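Local coordinates for beta-n-acetylhexosaminidase (PDB 4AZC), which probably removes terminal N-acetylhexosamine residues from glycans by hydrolysis, as a family 20 glycoside hydrolase of Streptococcus pneumoniae, captured here with a bicyclic sugar-thiazolidine ligand in its pocket, at residues 12-17 and 325-330; 145-150 and 185-190; 177-182 and 224-229; 276-281 and 302-307. All blocks are in the same frame, centred on the assembly; numbering follows the deposited sequence.

Contact 1. Residues 12-17 and 325-330. With NGW ((2S,3aR,5R,6S,7R,7aR)-5-(hydroxymethyl)-2-methyl-2,3a,5,6,7,7a-hexahydro-1H-pyrano[3,2-d][1,3]thiazole-6,7-diol), chain K.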
# COMPACT_ATOMS: atom_id res chain seq x y z
N VAL B 12 -0.51 0.05 -8.78
CA VAL B 12 -0.56 -0.54 -7.44
C VAL B 12 -1.93 -1.09 -7.10
O VAL B 12 -2.92 -0.44 -7.39
CB VAL B 12 -0.15 0.49 -6.35
CG1 VAL B 12 -0.03 -0.18 -4.97
CG2 VAL B 12 1.14 1.21 -6.72
N ILE B 13 -1.98 -2.28 -6.51
CA ILE B 13 -3.18 -2.79 -5.87
C ILE B 13 -2.99 -2.67 -4.35
O ILE B 13 -1.99 -3.14 -3.80
CB ILE B 13 -3.52 -4.26 -6.29
CG1 ILE B 13 -4.79 -4.76 -5.59
CG2 ILE B 13 -2.36 -5.23 -6.02
CD1 ILE B 13 -6.03 -3.97 -5.93
N SER B 14 -3.94 -2.00 -3.70
CA SER B 14 -3.92 -1.83 -2.25
C SER B 14 -4.87 -2.80 -1.56
O SER B 14 -6.01 -2.98 -2.01
CB SER B 14 -4.29 -0.41 -1.86
OG SER B 14 -4.24 -0.27 -0.45
N ILE B 15 -4.41 -3.41 -0.47
CA ILE B 15 -5.18 -4.40 0.29
C ILE B 15 -5.21 -4.03 1.77
O ILE B 15 -4.15 -3.88 2.40
CB ILE B 15 -4.58 -5.84 0.15
CG1 ILE B 15 -4.40 -6.25 -1.32
CG2 ILE B 15 -5.39 -6.88 0.95
CD1 ILE B 15 -5.70 -6.58 -2.09
N ASP B 16 -6.41 -3.89 2.32
CA ASP B 16 -6.61 -3.60 3.74
C ASP B 16 -6.47 -4.86 4.59
O ASP B 16 -7.48 -5.47 4.98
CB ASP B 16 -7.99 -2.97 3.94
CG ASP B 16 -8.19 -2.39 5.33
OD1 ASP B 16 -7.26 -2.40 6.17
OD2 ASP B 16 -9.32 -1.90 5.59
N ALA B 17 -5.23 -5.25 4.88
CA ALA B 17 -4.99 -6.38 5.78
C ALA B 17 -4.65 -5.90 7.19
O ALA B 17 -4.00 -6.60 7.95
CB ALA B 17 -3.89 -7.28 5.23
N MET B 325 -3.03 3.89 -7.88
CA MET B 325 -3.30 2.82 -6.93
C MET B 325 -4.79 2.54 -6.86
O MET B 325 -5.59 3.46 -6.71
CB MET B 325 -2.74 3.19 -5.55
CG MET B 325 -2.98 2.13 -4.47
SD MET B 325 -1.79 2.17 -3.11
CE MET B 325 -2.63 3.25 -1.96
N LEU B 326 -5.16 1.27 -7.01
CA LEU B 326 -6.55 0.84 -6.83
C LEU B 326 -6.64 0.12 -5.47
O LEU B 326 -5.75 -0.66 -5.10
CB LEU B 326 -7.02 -0.03 -8.01
CG LEU B 326 -8.48 -0.52 -8.02
CD1 LEU B 326 -8.97 -0.78 -9.42
CD2 LEU B 326 -8.65 -1.77 -7.15
N SER B 327 -7.69 0.42 -4.72
CA SER B 327 -7.71 0.08 -3.30
C SER B 327 -8.91 -0.76 -2.89
O SER B 327 -10.07 -0.41 -3.15
CB SER B 327 -7.64 1.35 -2.44
OG SER B 327 -6.54 2.18 -2.80
N ILE B 328 -8.61 -1.86 -2.21
CA ILE B 328 -9.59 -2.74 -1.60
C ILE B 328 -9.63 -2.45 -0.10
O ILE B 328 -8.60 -2.45 0.57
CB ILE B 328 -9.25 -4.23 -1.86
CG1 ILE B 328 -8.89 -4.49 -3.34
CG2 ILE B 328 -10.36 -5.14 -1.35
CD1 ILE B 328 -9.99 -4.18 -4.35
N TRP B 329 -10.82 -2.19 0.43
CA TRP B 329 -10.96 -1.79 1.84
C TRP B 329 -11.87 -2.74 2.60
O TRP B 329 -12.79 -3.34 2.02
CB TRP B 329 -11.49 -0.37 1.95
CG TRP B 329 -10.61 0.67 1.35
CD1 TRP B 329 -10.79 1.30 0.15
CD2 TRP B 329 -9.41 1.23 1.92
NE1 TRP B 329 -9.78 2.22 -0.06
CE2 TRP B 329 -8.92 2.19 1.01
CE3 TRP B 329 -8.71 1.01 3.11
CZ2 TRP B 329 -7.76 2.94 1.25
CZ3 TRP B 329 -7.55 1.76 3.35
CH2 TRP B 329 -7.09 2.71 2.42
N ALA B 330 -11.61 -2.88 3.89
CA ALA B 330 -12.36 -3.84 4.70
C ALA B 330 -13.10 -3.18 5.87
O ALA B 330 -13.06 -3.67 7.00
CB ALA B 330 -11.42 -4.94 5.19
O4 NGW K . -11.54 2.15 4.38
C4 NGW K . -11.66 3.55 4.21
C3 NGW K . -10.34 4.22 4.58
C5 NGW K . -11.99 3.84 2.74
O3 NGW K . -10.00 3.89 5.93
C2 NGW K . -10.44 5.75 4.37
N2 NGW K . -9.12 6.40 4.43
C1 NGW K . -11.02 6.10 2.97
C7 NGW K . -8.32 6.00 3.26
C8 NGW K . -7.24 7.05 2.99
S1 NGW K . -9.54 5.90 1.90
O5 NGW K . -12.17 5.27 2.60
C6 NGW K . -13.29 3.14 2.30
O6 NGW K . -14.38 3.54 3.14
O HOH W 1 -6.63 -0.49 0.56
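The carboxylate of D16 reaches across to the backbone of A330 on the neighbouring segment. OD2 of D16 takes the backbone N-H of A330 at 3.0 Å, on the anti side of the carboxylate. The same oxygen lies at the edge of the W329 indole, in the ring plane, 3.9 Å from CE3 of W329. It also forms a salt bridge with R19, a residue of the ligand pocket. The torsion that sets CG of D16 anti to the backbone N (chi1 -169°) carries the group across. W329 lies between ligand and water. O4 of the ligand sits over one face near the rim, and C5 approaches that face too. A water lies over the centre of the opposite face. This water donates to O of I328 at 2.8 Å and is also hydrogen-bonded to OG of S14, which is bonded to H43 as well. Strands 10-16 and 321-329 are parallel neighbours that close the TIM barrel, joining its first strand to its last. Backbone bonds run from L326 N to V12 O, from S14 N to L326 O, and from I328 N to S14 O; the bond from D16 N to I328 O is weak. On one face CG1 of V12 meets SD of M325 at 3.5 Å. On the other, CD1 of I13 packs on CD2 of L326 at 3.6 Å, against helix 339-351.

Contact 2. Residues 145-150 and 185-190; sequences KTTMDL and ANDATS
Several polar groups gather round OG1 of T146. It lies 3.0 Å from OD1 of D187 and 2.8 Å from OG1 of T147, and a water approaches it in a long, weak bond. The side chains of T146 and D187 come from opposite directions. OG1 of T146 stands between its own backbone N and carbonyl carbon (chi1 68°), facing the carboxylate. The other carboxylate oxygen, OD2 of D187, takes the backbone N-H of K145 at 2.7 Å. That bond is nearly straight, 175° at the hydrogen, and meets OD2 on the syn side. D187 thus fastens the corner at residues 145-146 through K145, and its OD1 is also bonded to S144. One residue on, OG1 of T147 lies 2.8 Å from N of A185, but the bond is bent and weak. CG2 of T147 rests on CB of A185 at 3.8 Å. The contact joins the corner before strand 147-148 to the loop after barrel strand 176-180. Residues 185-190 lead on to helix 193-199. Residues 145-150 lead to helix 153-170, where M148 packs.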
# COMPACT_ATOMS: atom_id res chain seq x y z
N LYS B 145 -11.90 5.94 19.82
CA LYS B 145 -11.47 4.55 19.86
C LYS B 145 -10.45 4.26 18.74
O LYS B 145 -9.96 3.14 18.64
CB LYS B 145 -12.67 3.60 19.80
CG LYS B 145 -13.67 3.82 20.95
CD LYS B 145 -14.69 2.70 21.04
CE LYS B 145 -15.59 2.89 22.26
NZ LYS B 145 -16.53 1.74 22.46
N THR B 146 -10.13 5.28 17.94
CA THR B 146 -9.28 5.06 16.76
C THR B 146 -8.01 5.89 16.75
O THR B 146 -7.06 5.56 16.04
CB THR B 146 -9.99 5.43 15.45
OG1 THR B 146 -10.21 6.85 15.41
CG2 THR B 146 -11.34 4.69 15.30
N THR B 147 -8.02 6.98 17.50
CA THR B 147 -7.05 8.06 17.30
C THR B 147 -6.25 8.39 18.56
O THR B 147 -6.79 8.48 19.65
CB THR B 147 -7.78 9.31 16.75
OG1 THR B 147 -8.35 9.00 15.47
CG2 THR B 147 -6.82 10.49 16.60
N MET B 148 -4.95 8.58 18.39
CA MET B 148 -4.07 8.93 19.51
C MET B 148 -4.14 10.42 19.88
O MET B 148 -4.23 11.29 19.01
CB MET B 148 -2.63 8.53 19.19
CG MET B 148 -1.60 8.96 20.22
SD MET B 148 0.01 8.20 19.99
CE MET B 148 0.33 8.48 18.23
N ASP B 149 -4.10 10.67 21.19
CA ASP B 149 -4.01 12.03 21.73
C ASP B 149 -2.62 12.61 21.49
O ASP B 149 -1.63 12.12 22.04
CB ASP B 149 -4.34 12.03 23.23
CG ASP B 149 -4.13 13.39 23.90
OD1 ASP B 149 -3.87 14.40 23.20
OD2 ASP B 149 -4.23 13.43 25.14
N LEU B 150 -2.56 13.67 20.68
CA LEU B 150 -1.29 14.27 20.30
C LEU B 150 -0.53 14.88 21.48
O LEU B 150 0.70 14.97 21.44
CB LEU B 150 -1.48 15.30 19.17
CG LEU B 150 -1.99 14.77 17.82
CD1 LEU B 150 -2.19 15.91 16.84
CD2 LEU B 150 -1.04 13.72 17.25
N ALA B 185 -9.13 11.38 14.16
CA ALA B 185 -10.29 11.30 15.07
C ALA B 185 -11.70 11.39 14.44
O ALA B 185 -12.59 12.03 15.02
CB ALA B 185 -10.14 12.32 16.20
N ASN B 186 -11.92 10.73 13.30
CA ASN B 186 -13.23 10.83 12.65
C ASN B 186 -14.40 10.35 13.54
O ASN B 186 -15.47 10.98 13.55
CB ASN B 186 -13.25 10.29 11.20
CG ASN B 186 -12.87 8.79 11.08
OD1 ASN B 186 -12.41 8.15 12.03
ND2 ASN B 186 -13.04 8.24 9.87
N ASP B 187 -14.16 9.30 14.33
CA ASP B 187 -15.16 8.70 15.23
C ASP B 187 -15.56 9.60 16.39
O ASP B 187 -16.60 9.38 17.02
CB ASP B 187 -14.65 7.35 15.79
CG ASP B 187 -13.53 7.52 16.84
OD1 ASP B 187 -12.57 8.28 16.60
OD2 ASP B 187 -13.62 6.89 17.91
N ALA B 188 -14.74 10.60 16.68
CA ALA B 188 -14.93 11.41 17.88
C ALA B 188 -15.32 12.85 17.56
O ALA B 188 -15.45 13.66 18.47
CB ALA B 188 -13.68 11.37 18.76
N THR B 189 -15.51 13.15 16.28
CA THR B 189 -15.76 14.53 15.82
C THR B 189 -16.73 14.62 14.64
O THR B 189 -16.80 15.67 13.98
CB THR B 189 -14.45 15.22 15.38
OG1 THR B 189 -13.92 14.52 14.25
CG2 THR B 189 -13.43 15.22 16.50
N SER B 190 -17.45 13.53 14.38
CA SER B 190 -18.36 13.42 13.23
C SER B 190 -17.62 13.64 11.90
O SER B 190 -18.14 14.25 10.97
CB SER B 190 -19.54 14.39 13.36
OG SER B 190 -20.12 14.35 14.66
O HOH W 2 -9.18 7.48 12.29

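Contact 3. Residues 177-182 and 224-229. With NGW ((2S,3aR,5R,6S,7R,7aR)-5-(hydroxymethyl)-2-methyl-2,3a,5,6,7,7a-hexahydro-1H-pyrano[3,2-d][1,3]thiazole-6,7-diol), chain K.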
# COMPACT_ATOMS: atom_id res chain seq x y z
N PHE B 177 7.48 3.36 2.51
CA PHE B 177 6.74 3.07 3.75
C PHE B 177 5.63 4.11 3.91
O PHE B 177 5.89 5.32 3.90
CB PHE B 177 7.68 3.11 4.96
CG PHE B 177 7.03 2.68 6.26
CD1 PHE B 177 6.26 3.57 7.00
CD2 PHE B 177 7.23 1.38 6.74
CE1 PHE B 177 5.68 3.18 8.20
CE2 PHE B 177 6.65 0.98 7.96
CZ PHE B 177 5.87 1.88 8.69
N ASN B 178 4.40 3.64 4.06
CA ASN B 178 3.24 4.53 4.14
C ASN B 178 2.85 4.63 5.60
O ASN B 178 2.42 3.64 6.19
CB ASN B 178 2.07 3.99 3.30
CG ASN B 178 0.84 4.93 3.28
OD1 ASN B 178 0.86 6.03 3.84
ND2 ASN B 178 -0.22 4.49 2.63
N PHE B 179 3.03 5.81 6.17
CA PHE B 179 2.67 6.01 7.57
C PHE B 179 1.25 6.60 7.76
O PHE B 179 0.83 6.91 8.87
CB PHE B 179 3.78 6.77 8.31
CG PHE B 179 4.09 8.12 7.74
CD1 PHE B 179 3.24 9.20 7.97
CD2 PHE B 179 5.25 8.33 7.01
CE1 PHE B 179 3.53 10.47 7.46
CE2 PHE B 179 5.55 9.59 6.49
CZ PHE B 179 4.69 10.66 6.72
N GLY B 180 0.53 6.74 6.65
CA GLY B 180 -0.90 7.04 6.66
C GLY B 180 -1.30 8.47 6.95
O GLY B 180 -1.28 9.32 6.06
N THR B 181 -1.66 8.72 8.21
CA THR B 181 -2.16 10.02 8.73
C THR B 181 -3.56 10.46 8.26
O THR B 181 -3.99 11.59 8.52
CB THR B 181 -1.13 11.19 8.60
OG1 THR B 181 -0.99 11.59 7.23
CG2 THR B 181 0.24 10.78 9.18
N ASP B 182 -4.29 9.56 7.62
CA ASP B 182 -5.62 9.87 7.13
C ASP B 182 -6.66 9.93 8.25
O ASP B 182 -6.50 9.30 9.31
CB ASP B 182 -6.06 8.87 6.05
CG ASP B 182 -6.27 7.47 6.58
OD1 ASP B 182 -5.34 6.93 7.20
OD2 ASP B 182 -7.37 6.90 6.36
N PRO B 224 9.10 8.10 2.25
CA PRO B 224 7.86 8.27 3.01
C PRO B 224 6.65 8.46 2.11
O PRO B 224 6.70 9.21 1.12
CB PRO B 224 8.12 9.55 3.83
CG PRO B 224 9.17 10.28 3.06
CD PRO B 224 10.02 9.24 2.39
N MET B 225 5.57 7.76 2.45
CA MET B 225 4.27 7.94 1.83
C MET B 225 3.27 8.27 2.94
O MET B 225 3.39 7.75 4.06
CB MET B 225 3.85 6.66 1.10
CG MET B 225 2.66 6.80 0.13
SD MET B 225 2.47 5.26 -0.80
CE MET B 225 0.87 4.66 -0.32
N ALA B 226 2.32 9.15 2.64
CA ALA B 226 1.16 9.41 3.51
C ALA B 226 -0.06 9.69 2.65
O ALA B 226 0.09 10.04 1.47
CB ALA B 226 1.42 10.59 4.45
N PHE B 227 -1.26 9.53 3.22
CA PHE B 227 -2.48 10.00 2.54
C PHE B 227 -2.55 11.52 2.60
O PHE B 227 -1.88 12.15 3.42
CB PHE B 227 -3.74 9.34 3.10
CG PHE B 227 -3.74 7.84 2.96
CD1 PHE B 227 -3.88 7.25 1.70
CD2 PHE B 227 -3.60 7.02 4.07
CE1 PHE B 227 -3.87 5.87 1.55
CE2 PHE B 227 -3.60 5.63 3.94
CZ PHE B 227 -3.73 5.06 2.68
N ASN B 228 -3.35 12.13 1.73
CA ASN B 228 -3.33 13.59 1.57
C ASN B 228 -4.03 14.37 2.66
O ASN B 228 -3.74 15.56 2.85
CB ASN B 228 -3.93 13.98 0.21
CG ASN B 228 -5.40 13.58 0.07
OD1 ASN B 228 -5.71 12.44 -0.25
ND2 ASN B 228 -6.30 14.53 0.25
N ASP B 229 -4.97 13.71 3.36
CA ASP B 229 -5.90 14.36 4.30
C ASP B 229 -5.31 15.50 5.14
O ASP B 229 -5.81 16.62 5.12
CB ASP B 229 -6.51 13.33 5.24
CG ASP B 229 -7.26 12.23 4.51
OD1 ASP B 229 -6.70 11.68 3.53
OD2 ASP B 229 -8.39 11.91 4.94
O4 NGW K . -11.54 2.15 4.38
C4 NGW K . -11.66 3.55 4.21
C3 NGW K . -10.34 4.22 4.58
C5 NGW K . -11.99 3.84 2.74
O3 NGW K . -10.00 3.89 5.93
C2 NGW K . -10.44 5.75 4.37
N2 NGW K . -9.12 6.40 4.43
C1 NGW K . -11.02 6.10 2.97
C7 NGW K . -8.32 6.00 3.26
C8 NGW K . -7.24 7.05 2.99
S1 NGW K . -9.54 5.90 1.90
O5 NGW K . -12.17 5.27 2.60
C6 NGW K . -13.29 3.14 2.30
O6 NGW K . -14.38 3.54 3.14
O HOH W 3 -3.25 12.54 5.95
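F227 and D182 meet the ligand directly, side by side. The methyl carbon C8 of the ligand sits 3.5 Å above the F227 ring, over its centre. N2 of the ligand donates to OD2 of D182 at 2.7 Å. CG of D182 lies between its backbone N and carbonyl carbon (chi1 67°), which turns the carboxylate alongside the ring. The carboxylate and ring planes are 63° apart, and OD1 of D182 is 3.6 Å from CD2 of F227. That oxygen is also bonded to N116. Family 20 enzymes use substrate-assisted catalysis, in which an aspartate next to a glutamate commonly orients the acetamido group. The D182-E183 pair in this pocket and the N2 bond are consistent with that role. Farther back, D229 packs its carboxylate against CA and CB of D182; its OD1 is bonded to W250 and its OD2 to Y257. The two segments carry parallel neighbouring strands of the TIM barrel and the loops that follow them. M225 N bonds to F177 O, and F179 N to M225 O. The chain then turns at N178-G180. OD1 of N178 accepts from N of G180 at 2.9 Å, an Asx turn, with the donor above the amide plane. The positive phi of G180 suits glycine. O of G180 takes N of F227 at 2.8 Å in the carbonyl plane, and also OG1 of T181. Toward helix 203-219, CE2 of F179 touches CB of P224 and CE1 touches CB of A226. ND2 of N178, bonded to H43, lies 3.6 Å from CZ of F227.

Contact 4. Residues 276-281 and 302-307. With NGW ((2S,3aR,5R,6S,7R,7aR)-5-(hydroxymethyl)-2-methyl-2,3a,5,6,7,7a-hexahydro-1H-pyrano[3,2-d][1,3]thiazole-6,7-diol), chain K.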
# COMPACT_ATOMS: atom_id res chain seq x y z
N ASN B 276 -7.18 7.32 -6.52
CA ASN B 276 -8.53 7.83 -6.73
C ASN B 276 -9.60 7.01 -6.05
O ASN B 276 -9.72 5.80 -6.28
CB ASN B 276 -8.83 7.93 -8.22
CG ASN B 276 -9.93 8.94 -8.52
OD1 ASN B 276 -10.98 8.93 -7.91
ND2 ASN B 276 -9.67 9.82 -9.48
N GLY B 277 -10.41 7.69 -5.24
CA GLY B 277 -11.56 7.07 -4.58
C GLY B 277 -12.57 6.42 -5.51
O GLY B 277 -13.29 5.52 -5.09
N ASP B 278 -12.63 6.85 -6.77
CA ASP B 278 -13.55 6.24 -7.75
C ASP B 278 -13.33 4.74 -7.92
O ASP B 278 -14.27 4.00 -8.28
CB ASP B 278 -13.42 6.91 -9.13
CG ASP B 278 -13.84 8.35 -9.12
OD1 ASP B 278 -14.48 8.78 -8.14
OD2 ASP B 278 -13.52 9.06 -10.11
N TRP B 279 -12.10 4.28 -7.67
CA TRP B 279 -11.76 2.87 -7.90
C TRP B 279 -11.92 1.98 -6.68
O TRP B 279 -11.63 0.78 -6.75
CB TRP B 279 -10.34 2.76 -8.46
CG TRP B 279 -10.12 3.55 -9.75
CD1 TRP B 279 -10.94 3.60 -10.85
CD2 TRP B 279 -8.98 4.36 -10.07
NE1 TRP B 279 -10.39 4.40 -11.82
CE2 TRP B 279 -9.18 4.88 -11.37
CE3 TRP B 279 -7.80 4.69 -9.38
CZ2 TRP B 279 -8.26 5.73 -11.98
CZ3 TRP B 279 -6.89 5.54 -9.99
CH2 TRP B 279 -7.12 6.04 -11.29
N TYR B 280 -12.37 2.55 -5.56
CA TYR B 280 -12.53 1.82 -4.30
C TYR B 280 -13.53 0.70 -4.35
O TYR B 280 -14.62 0.85 -4.89
CB TYR B 280 -12.99 2.76 -3.17
CG TYR B 280 -11.91 3.61 -2.59
CD1 TYR B 280 -10.64 3.64 -3.17
CD2 TYR B 280 -12.16 4.42 -1.49
CE1 TYR B 280 -9.63 4.44 -2.64
CE2 TYR B 280 -11.15 5.23 -0.96
CZ TYR B 280 -9.89 5.23 -1.55
OH TYR B 280 -8.88 6.02 -1.04
N TYR B 281 -13.17 -0.41 -3.73
CA TYR B 281 -14.13 -1.45 -3.41
C TYR B 281 -13.99 -1.84 -1.94
O TYR B 281 -12.90 -2.18 -1.48
CB TYR B 281 -13.97 -2.68 -4.31
CG TYR B 281 -14.85 -3.83 -3.88
CD1 TYR B 281 -16.23 -3.65 -3.70
CD2 TYR B 281 -14.32 -5.10 -3.65
CE1 TYR B 281 -17.05 -4.69 -3.30
CE2 TYR B 281 -15.13 -6.16 -3.24
CZ TYR B 281 -16.49 -5.94 -3.07
OH TYR B 281 -17.30 -6.98 -2.68
N GLY B 302 -12.87 2.35 -16.12
CA GLY B 302 -13.03 2.82 -17.49
C GLY B 302 -13.33 4.31 -17.58
O GLY B 302 -12.74 5.02 -18.39
N LYS B 303 -14.23 4.78 -16.73
CA LYS B 303 -14.72 6.17 -16.75
C LYS B 303 -13.75 7.19 -16.16
O LYS B 303 -13.72 8.33 -16.60
CB LYS B 303 -16.05 6.26 -16.00
CG LYS B 303 -17.23 5.70 -16.79
CD LYS B 303 -18.50 5.59 -15.93
CE LYS B 303 -19.15 6.94 -15.62
NZ LYS B 303 -18.52 7.60 -14.44
N THR B 304 -12.99 6.78 -15.15
CA THR B 304 -12.00 7.64 -14.51
C THR B 304 -10.60 7.39 -15.10
O THR B 304 -10.03 6.32 -14.90
CB THR B 304 -11.99 7.40 -12.97
OG1 THR B 304 -13.30 7.65 -12.45
CG2 THR B 304 -10.96 8.28 -12.27
N PRO B 305 -10.04 8.38 -15.84
CA PRO B 305 -8.71 8.19 -16.46
C PRO B 305 -7.61 7.83 -15.46
O PRO B 305 -7.63 8.30 -14.33
CB PRO B 305 -8.43 9.55 -17.11
CG PRO B 305 -9.82 10.09 -17.41
CD PRO B 305 -10.62 9.69 -16.20
N PHE B 306 -6.66 7.01 -15.90
CA PHE B 306 -5.51 6.57 -15.08
C PHE B 306 -4.80 7.73 -14.36
O PHE B 306 -4.46 7.63 -13.18
CB PHE B 306 -4.52 5.79 -15.96
CG PHE B 306 -3.40 5.13 -15.20
CD1 PHE B 306 -3.59 3.88 -14.61
CD2 PHE B 306 -2.17 5.74 -15.08
CE1 PHE B 306 -2.57 3.26 -13.91
CE2 PHE B 306 -1.13 5.14 -14.37
CZ PHE B 306 -1.32 3.90 -13.79
N ASN B 307 -4.57 8.82 -15.08
CA ASN B 307 -3.93 10.01 -14.52
C ASN B 307 -4.85 11.00 -13.80
O ASN B 307 -4.37 12.05 -13.35
CB ASN B 307 -3.19 10.78 -15.61
CG ASN B 307 -1.94 10.07 -16.08
OD1 ASN B 307 -1.44 10.37 -17.17
ND2 ASN B 307 -1.43 9.13 -15.29
O4 NGW K . -11.54 2.15 4.38
C4 NGW K . -11.66 3.55 4.21
C3 NGW K . -10.34 4.22 4.58
C5 NGW K . -11.99 3.84 2.74
O3 NGW K . -10.00 3.89 5.93
C2 NGW K . -10.44 5.75 4.37
N2 NGW K . -9.12 6.40 4.43
C1 NGW K . -11.02 6.10 2.97
C7 NGW K . -8.32 6.00 3.26
C8 NGW K . -7.24 7.05 2.99
S1 NGW K . -9.54 5.90 1.90
O5 NGW K . -12.17 5.27 2.60
C6 NGW K . -13.29 3.14 2.30
O6 NGW K . -14.38 3.54 3.14
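T304 reaches into the loop 276-281 with every atom of its side chain. CB lies 3.6 Å from NE1 of W279, beside the indole. OG1 points to D278 and donates to OD2 of D278 at 2.7 Å, meeting the carboxylate on the anti side, 26° out of its plane. The branch CG2 is anti to the backbone N, with OG1 beside that N (chi1 -58°). CG2 of T304 touches ND2 of N276 at 3.4 Å and lies equally near OD2 of D278. The backbone of T304 joins in as well, for its O lies at the edge of the W279 indole, in the ring plane, 3.5 Å from CZ2. The next two carbonyls, O of P305 and O of F306, follow the same rim toward CH2 of W279. NE1 of W279 itself is bonded to the backbone O of N300. The loop is shaped from within. OD1 of N276 accepts from N of D278 at 2.9 Å in a nearly straight bond, an Asx turn at the start of the 3-10 segment 277-279. CB of N276 also lies over one face of the indole. ND2 of N276 is bonded to O of Q308. Nearer the pocket, OH of Y280 is 3.0 Å from S1 of the ligand. The loop runs from barrel strand 272-274 to the short strand 281-282, which pairs with 321-329. T304 follows helix 294-303, and W279 packs between that helix and strand 321-329.

Overall arrangement
Contacts 1 and 3 are buried pairings of parallel strands in one barrel sheet, and both touch the ligand. They meet where W329 packs on F227 and M325 on M225. Contact 4 is also buried but joins a loop to a helix end through side chains and backbone carbonyls at an indole edge. Y281 probably pairs its backbone with S327 and W329 of contact 1. Contact 2 is partly buried, with its centre about 23 Å from that of contact 1. It has no strand pairing across it and relies on hydroxyls, a carboxylate and backbone N-H groups. Residues 185-190 nevertheless continue the chain just beyond 177-182 of contact 3. Contacts 2, 3 and 4 are nested within the chain span closed by contact 1.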